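Cellobiose 2-epimerase (Ruminococcus albus, PDB 3VW5) catalyses the reversible epimerisation of cellobiose to 4-O-beta-D-glucosyl-D-mannose, using an (alpha/alpha)6 barrel to work on unmodified sugar. Local coordinates at residues A[168-182]-A[224-238]. The protein carries 2 engineered substitutions. Numbering follows the deposited sequence.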
loop_
_atom_site.group_PDB
_atom_site.type_symbol
_atom_site.label_atom_id
_atom_site.label_comp_id
_atom_site.label_asym_id
_atom_site.label_seq_id
_atom_site.Cartn_x
_atom_site.Cartn_y
_atom_site.Cartn_z
ATOM N N LEU A 168 -11.123 -2.206 -7.849
ATOM C CA LEU A 168 -9.975 -3.107 -7.807
ATOM C C LEU A 168 -9.816 -3.875 -9.132
ATOM O O LEU A 168 -8.755 -4.454 -9.393
ATOM C CB LEU A 168 -10.064 -4.077 -6.617
ATOM C CG LEU A 168 -9.788 -3.516 -5.210
ATOM C CD1 LEU A 168 -9.306 -4.638 -4.265
ATOM C CD2 LEU A 168 -8.800 -2.342 -5.226
ATOM N N SER A 169 -10.857 -3.860 -9.965
ATOM C CA SER A 169 -10.794 -4.524 -11.262
ATOM C C SER A 169 -9.816 -3.808 -12.193
ATOM O O SER A 169 -9.556 -2.611 -12.028
ATOM C CB SER A 169 -12.180 -4.626 -11.906
ATOM O OG SER A 169 -12.289 -3.773 -13.047
ATOM N N GLU A 170 -9.288 -4.545 -13.173
ATOM C CA GLU A 170 -8.225 -4.036 -14.040
ATOM C C GLU A 170 -8.688 -3.842 -15.471
ATOM O O GLU A 170 -8.570 -2.733 -16.018
ATOM C CB GLU A 170 -7.011 -4.962 -14.016
ATOM C CG GLU A 170 -5.772 -4.326 -13.406
ATOM C CD GLU A 170 -4.650 -4.158 -14.417
ATOM O OE1 GLU A 170 -4.601 -4.949 -15.405
ATOM O OE2 GLU A 170 -3.828 -3.219 -14.240
ATOM N N ASN A 171 -9.201 -4.909 -16.088
ATOM C CA ASN A 171 -9.813 -4.757 -17.413
ATOM C C ASN A 171 -11.317 -4.534 -17.277
ATOM O O ASN A 171 -11.759 -3.539 -16.677
ATOM C CB ASN A 171 -9.523 -5.960 -18.321
ATOM C CG ASN A 171 -8.056 -6.047 -18.722
ATOM O OD1 ASN A 171 -7.320 -5.051 -18.676
ATOM N ND2 ASN A 171 -7.623 -7.243 -19.116
ATOM N N GLY A 172 -12.096 -5.456 -17.835
ATOM C CA GLY A 172 -13.533 -5.461 -17.615
ATOM C C GLY A 172 -13.922 -6.488 -16.560
ATOM O O GLY A 172 -15.095 -6.887 -16.452
ATOM N N LEU A 173 -12.922 -6.886 -15.766
ATOM C CA LEU A 173 -12.966 -8.102 -14.941
ATOM C C LEU A 173 -13.921 -8.068 -13.735
ATOM O O LEU A 173 -14.833 -8.888 -13.630
ATOM C CB LEU A 173 -11.537 -8.480 -14.499
ATOM C CG LEU A 173 -10.790 -9.546 -15.317
ATOM C CD1 LEU A 173 -11.228 -9.514 -16.757
ATOM C CD2 LEU A 173 -9.266 -9.374 -15.221
ATOM N N LYS A 174 -13.690 -7.136 -12.816
ATOM C CA LYS A 174 -14.571 -6.970 -11.654
ATOM C C LYS A 174 -14.856 -8.279 -10.868
ATOM O O LYS A 174 -15.958 -8.476 -10.322
ATOM C CB LYS A 174 -15.873 -6.262 -12.076
ATOM C CG LYS A 174 -15.612 -4.945 -12.805
ATOM C CD LYS A 174 -16.870 -4.083 -12.940
ATOM C CE LYS A 174 -17.671 -4.382 -14.217
ATOM N NZ LYS A 174 -18.254 -5.765 -14.209
ATOM N N ALA A 175 -13.850 -9.153 -10.811
ATOM C CA ALA A 175 -13.920 -10.374 -10.016
ATOM C C ALA A 175 -14.427 -10.100 -8.608
ATOM O O ALA A 175 -14.343 -8.985 -8.115
ATOM C CB ALA A 175 -12.557 -11.028 -9.951
ATOM N N ASP A 176 -14.948 -11.128 -7.959
ATOM C CA ASP A 176 -15.488 -10.991 -6.617
ATOM C C ASP A 176 -14.373 -10.897 -5.589
ATOM O O ASP A 176 -14.418 -10.064 -4.688
ATOM C CB ASP A 176 -16.393 -12.179 -6.290
ATOM C CG ASP A 176 -17.651 -12.205 -7.149
ATOM O OD1 ASP A 176 -17.602 -12.784 -8.276
ATOM O OD2 ASP A 176 -18.688 -11.644 -6.696
ATOM N N LYS A 177 -13.377 -11.765 -5.711
ATOM C CA LYS A 177 -12.285 -11.782 -4.755
ATOM C C LYS A 177 -10.958 -11.414 -5.422
ATOM O O LYS A 177 -10.748 -11.731 -6.584
ATOM C CB LYS A 177 -12.222 -13.152 -4.084
ATOM C CG LYS A 177 -13.468 -13.474 -3.268
ATOM C CD LYS A 177 -13.454 -14.909 -2.749
ATOM C CE LYS A 177 -14.633 -15.164 -1.795
ATOM N NZ LYS A 177 -15.317 -16.475 -2.030
ATOM N N THR A 178 -10.071 -10.741 -4.693
ATOM C CA THR A 178 -8.793 -10.290 -5.261
ATOM C C THR A 178 -7.629 -10.574 -4.318
ATOM O O THR A 178 -7.816 -10.590 -3.103
ATOM C CB THR A 178 -8.801 -8.774 -5.535
ATOM O OG1 THR A 178 -8.553 -8.063 -4.314
ATOM C CG2 THR A 178 -10.129 -8.341 -6.117
ATOM N N MET A 179 -6.432 -10.791 -4.862
ATOM C CA MET A 179 -5.267 -10.977 -3.995
ATOM C C MET A 179 -4.964 -9.660 -3.294
ATOM O O MET A 179 -4.501 -9.650 -2.157
ATOM C CB MET A 179 -4.031 -11.492 -4.747
ATOM C CG MET A 179 -3.355 -10.478 -5.675
ATOM S SD MET A 179 -1.919 -9.667 -4.927
ATOM C CE MET A 179 -1.402 -10.993 -3.861
ATOM N N ASN A 180 -5.258 -8.563 -3.983
ATOM C CA ASN A 180 -5.034 -7.225 -3.483
ATOM C C ASN A 180 -5.606 -7.032 -2.094
ATOM O O ASN A 180 -4.929 -6.547 -1.193
ATOM C CB ASN A 180 -5.703 -6.235 -4.418
ATOM C CG ASN A 180 -4.859 -5.019 -4.676
ATOM O OD1 ASN A 180 -4.656 -4.190 -3.793
ATOM N ND2 ASN A 180 -4.369 -4.896 -5.905
ATOM N N ALA A 181 -6.867 -7.405 -1.924
ATOM C CA ALA A 181 -7.528 -7.253 -0.636
ATOM C C ALA A 181 -6.883 -8.126 0.439
ATOM O O ALA A 181 -6.690 -7.682 1.570
ATOM C CB ALA A 181 -9.007 -7.569 -0.759
ATOM N N ILE A 182 -6.559 -9.368 0.101
ATOM C CA ILE A 182 -5.987 -10.262 1.105
ATOM C C ILE A 182 -4.677 -9.658 1.613
ATOM O O ILE A 182 -4.458 -9.519 2.818
ATOM C CB ILE A 182 -5.805 -11.709 0.567
ATOM C CG1 ILE A 182 -7.155 -12.317 0.185
ATOM C CG2 ILE A 182 -5.128 -12.600 1.594
ATOM C CD1 ILE A 182 -7.042 -13.689 -0.455
ATOM N N LEU A 224 1.887 -14.926 -8.207
ATOM C CA LEU A 224 0.666 -14.782 -7.431
ATOM C C LEU A 224 -0.490 -14.568 -8.376
ATOM O O LEU A 224 -0.401 -13.741 -9.292
ATOM C CB LEU A 224 0.761 -13.566 -6.516
ATOM C CG LEU A 224 1.892 -13.597 -5.497
ATOM C CD1 LEU A 224 1.881 -12.321 -4.682
ATOM C CD2 LEU A 224 1.743 -14.817 -4.608
ATOM N N LYS A 225 -1.579 -15.299 -8.173
ATOM C CA LYS A 225 -2.783 -15.034 -8.947
ATOM C C LYS A 225 -3.388 -13.707 -8.471
ATOM O O LYS A 225 -3.164 -13.289 -7.330
ATOM C CB LYS A 225 -3.775 -16.179 -8.800
ATOM C CG LYS A 225 -3.270 -17.503 -9.330
ATOM C CD LYS A 225 -4.197 -18.635 -8.904
ATOM C CE LYS A 225 -3.469 -19.973 -8.844
ATOM N NZ LYS A 225 -2.514 -20.080 -7.693
ATOM N N VAL A 226 -4.165 -13.051 -9.327
ATOM C CA VAL A 226 -4.641 -11.701 -9.013
ATOM C C VAL A 226 -6.147 -11.625 -8.745
ATOM O O VAL A 226 -6.566 -11.054 -7.746
ATOM C CB VAL A 226 -4.245 -10.680 -10.114
ATOM C CG1 VAL A 226 -4.749 -9.289 -9.772
ATOM C CG2 VAL A 226 -2.733 -10.677 -10.324
ATOM N N PHE A 227 -6.950 -12.188 -9.643
ATOM C CA PHE A 227 -8.413 -12.083 -9.583
ATOM C C PHE A 227 -9.102 -13.451 -9.493
ATOM O O PHE A 227 -8.677 -14.425 -10.128
ATOM C CB PHE A 227 -8.962 -11.307 -10.788
ATOM C CG PHE A 227 -8.474 -9.892 -10.872
ATOM C CD1 PHE A 227 -8.837 -8.959 -9.903
ATOM C CD2 PHE A 227 -7.661 -9.479 -11.918
ATOM C CE1 PHE A 227 -8.397 -7.643 -9.973
ATOM C CE2 PHE A 227 -7.216 -8.163 -11.996
ATOM C CZ PHE A 227 -7.586 -7.242 -11.020
ATOM N N PHE A 228 -10.170 -13.511 -8.699
ATOM C CA PHE A 228 -10.900 -14.757 -8.488
ATOM C C PHE A 228 -12.404 -14.542 -8.482
ATOM O O PHE A 228 -12.886 -13.437 -8.244
ATOM C CB PHE A 228 -10.516 -15.442 -7.166
ATOM C CG PHE A 228 -9.052 -15.441 -6.871
ATOM C CD1 PHE A 228 -8.285 -16.568 -7.112
ATOM C CD2 PHE A 228 -8.442 -14.311 -6.319
ATOM C CE1 PHE A 228 -6.927 -16.567 -6.825
ATOM C CE2 PHE A 228 -7.105 -14.297 -6.042
ATOM C CZ PHE A 228 -6.339 -15.426 -6.286
ATOM N N ASP A 229 -13.138 -15.623 -8.723
ATOM C CA ASP A 229 -14.578 -15.649 -8.483
ATOM C C ASP A 229 -14.917 -16.145 -7.066
ATOM O O ASP A 229 -14.029 -16.394 -6.234
ATOM C CB ASP A 229 -15.298 -16.504 -9.530
ATOM C CG ASP A 229 -14.706 -17.904 -9.667
ATOM O OD1 ASP A 229 -14.103 -18.426 -8.693
ATOM O OD2 ASP A 229 -14.849 -18.486 -10.768
ATOM N N THR A 230 -16.213 -16.300 -6.810
ATOM C CA THR A 230 -16.690 -16.622 -5.475
ATOM C C THR A 230 -16.264 -18.022 -5.056
ATOM O O THR A 230 -16.422 -18.401 -3.905
ATOM C CB THR A 230 -18.205 -16.440 -5.375
ATOM O OG1 THR A 230 -18.798 -16.837 -6.611
ATOM C CG2 THR A 230 -18.548 -14.972 -5.150
ATOM N N ALA A 231 -15.687 -18.768 -5.996
ATOM C CA ALA A 231 -15.163 -20.117 -5.751
ATOM C C ALA A 231 -13.634 -20.141 -5.592
ATOM O O ALA A 231 -13.009 -21.209 -5.526
ATOM C CB ALA A 231 -15.584 -21.043 -6.884
ATOM N N PHE A 232 -13.036 -18.956 -5.528
ATOM C CA PHE A 232 -11.581 -18.828 -5.545
ATOM C C PHE A 232 -10.921 -19.488 -6.755
ATOM O O PHE A 232 -9.802 -19.997 -6.669
ATOM C CB PHE A 232 -10.964 -19.332 -4.244
ATOM C CG PHE A 232 -10.574 -18.231 -3.322
ATOM C CD1 PHE A 232 -9.609 -17.318 -3.706
ATOM C CD2 PHE A 232 -11.185 -18.082 -2.091
ATOM C CE1 PHE A 232 -9.243 -16.279 -2.864
ATOM C CE2 PHE A 232 -10.824 -17.044 -1.239
ATOM C CZ PHE A 232 -9.851 -16.141 -1.625
ATOM N N ASN A 233 -11.626 -19.476 -7.878
ATOM C CA ASN A 233 -11.029 -19.881 -9.127
ATOM C C ASN A 233 -10.569 -18.666 -9.916
ATOM O O ASN A 233 -11.169 -17.592 -9.848
ATOM C CB ASN A 233 -11.993 -20.738 -9.954
ATOM C CG ASN A 233 -12.043 -22.175 -9.492
ATOM O OD1 ASN A 233 -11.093 -22.695 -8.902
ATOM N ND2 ASN A 233 -13.158 -22.834 -9.767
ATOM N N LEU A 234 -9.504 -18.859 -10.679
ATOM C CA LEU A 234 -8.882 -17.793 -11.446
ATOM C C LEU A 234 -9.814 -17.150 -12.473
ATOM O O LEU A 234 -10.563 -17.830 -13.176
ATOM C CB LEU A 234 -7.642 -18.347 -12.136
ATOM C CG LEU A 234 -6.528 -17.432 -12.626
ATOM C CD1 LEU A 234 -6.198 -16.322 -11.637
ATOM C CD2 LEU A 234 -5.326 -18.326 -12.854
ATOM N N VAL A 235 -9.759 -15.825 -12.526
ATOM C CA VAL A 235 -10.500 -15.006 -13.478
ATOM C C VAL A 235 -9.490 -14.117 -14.191
ATOM O O VAL A 235 -8.695 -13.444 -13.536
ATOM C CB VAL A 235 -11.481 -14.076 -12.748
ATOM C CG1 VAL A 235 -11.786 -12.839 -13.605
ATOM C CG2 VAL A 235 -12.748 -14.821 -12.341
ATOM N N GLY A 236 -9.517 -14.110 -15.520
ATOM C CA GLY A 236 -8.497 -13.426 -16.295
ATOM C C GLY A 236 -7.143 -14.101 -16.146
ATOM O O GLY A 236 -7.028 -15.195 -15.577
ATOM N N ASP A 237 -6.103 -13.449 -16.646
ATOM C CA ASP A 237 -4.769 -14.014 -16.564
ATOM C C ASP A 237 -3.752 -12.893 -16.401
ATOM O O ASP A 237 -3.062 -12.516 -17.349
ATOM C CB ASP A 237 -4.477 -14.815 -17.827
ATOM C CG ASP A 237 -3.083 -15.435 -17.827
ATOM O OD1 ASP A 237 -2.642 -15.837 -18.929
ATOM O OD2 ASP A 237 -2.444 -15.512 -16.744
ATOM N N ILE A 238 -3.669 -12.353 -15.192
ATOM C CA ILE A 238 -2.827 -11.196 -14.950
ATOM C C ILE A 238 -1.700 -11.537 -13.987
ATOM O O ILE A 238 -1.908 -12.170 -12.954
ATOM C CB ILE A 238 -3.653 -10.003 -14.446
ATOM C CG1 ILE A 238 -4.580 -9.523 -15.557
ATOM C CG2 ILE A 238 -2.752 -8.865 -14.006
ATOM C CD1 ILE A 238 -5.681 -8.658 -15.055
#
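A short antiparallel bridge with a classic beta bulge joins 168-182 to 224-238: K177 and F228 form the hydrogen-bonded pair, F228 N giving to K177 O at 2.8 Å and K177 N returning to F228 O at 3.1 Å, while D176 and K177 together face F228. M179 N, at the start of helix 179-196, adds a nearly straight bond (166°) to V226 O. In this (alpha/alpha)6 barrel, strand 177-178 runs directly into that helix, and T178 is its N-cap, OG1 accepting from A181 N. On the sheet face shared by T178 and F227, the F227 ring, with V226 CG1 over the centre of one side, meets L168 O at its edge (F227 CE1 to L168 O 3.3 Å) and T178 CG2 near F227 CD1 (4.0 Å). L173 CD2 approaches F227 CD2 obliquely at 3.7 Å, as E170 CB does F227 CE2 at 3.8 Å. With an alanine here, L173 CD2 and E170 CB would probably lose the ring they rest on, opening a gap beside L168 O. Across the sheet, K177, extended at chi2 (173°), lays CD over one face of the F232 ring, 4.0 Å from its centroid; the bend at chi4 turns NZ to T230 O in a weak bond, and NZ also bonds weakly to Y150 O. I182 CD1 meets the edge of the same ring, 3.9 Å from F232 CZ.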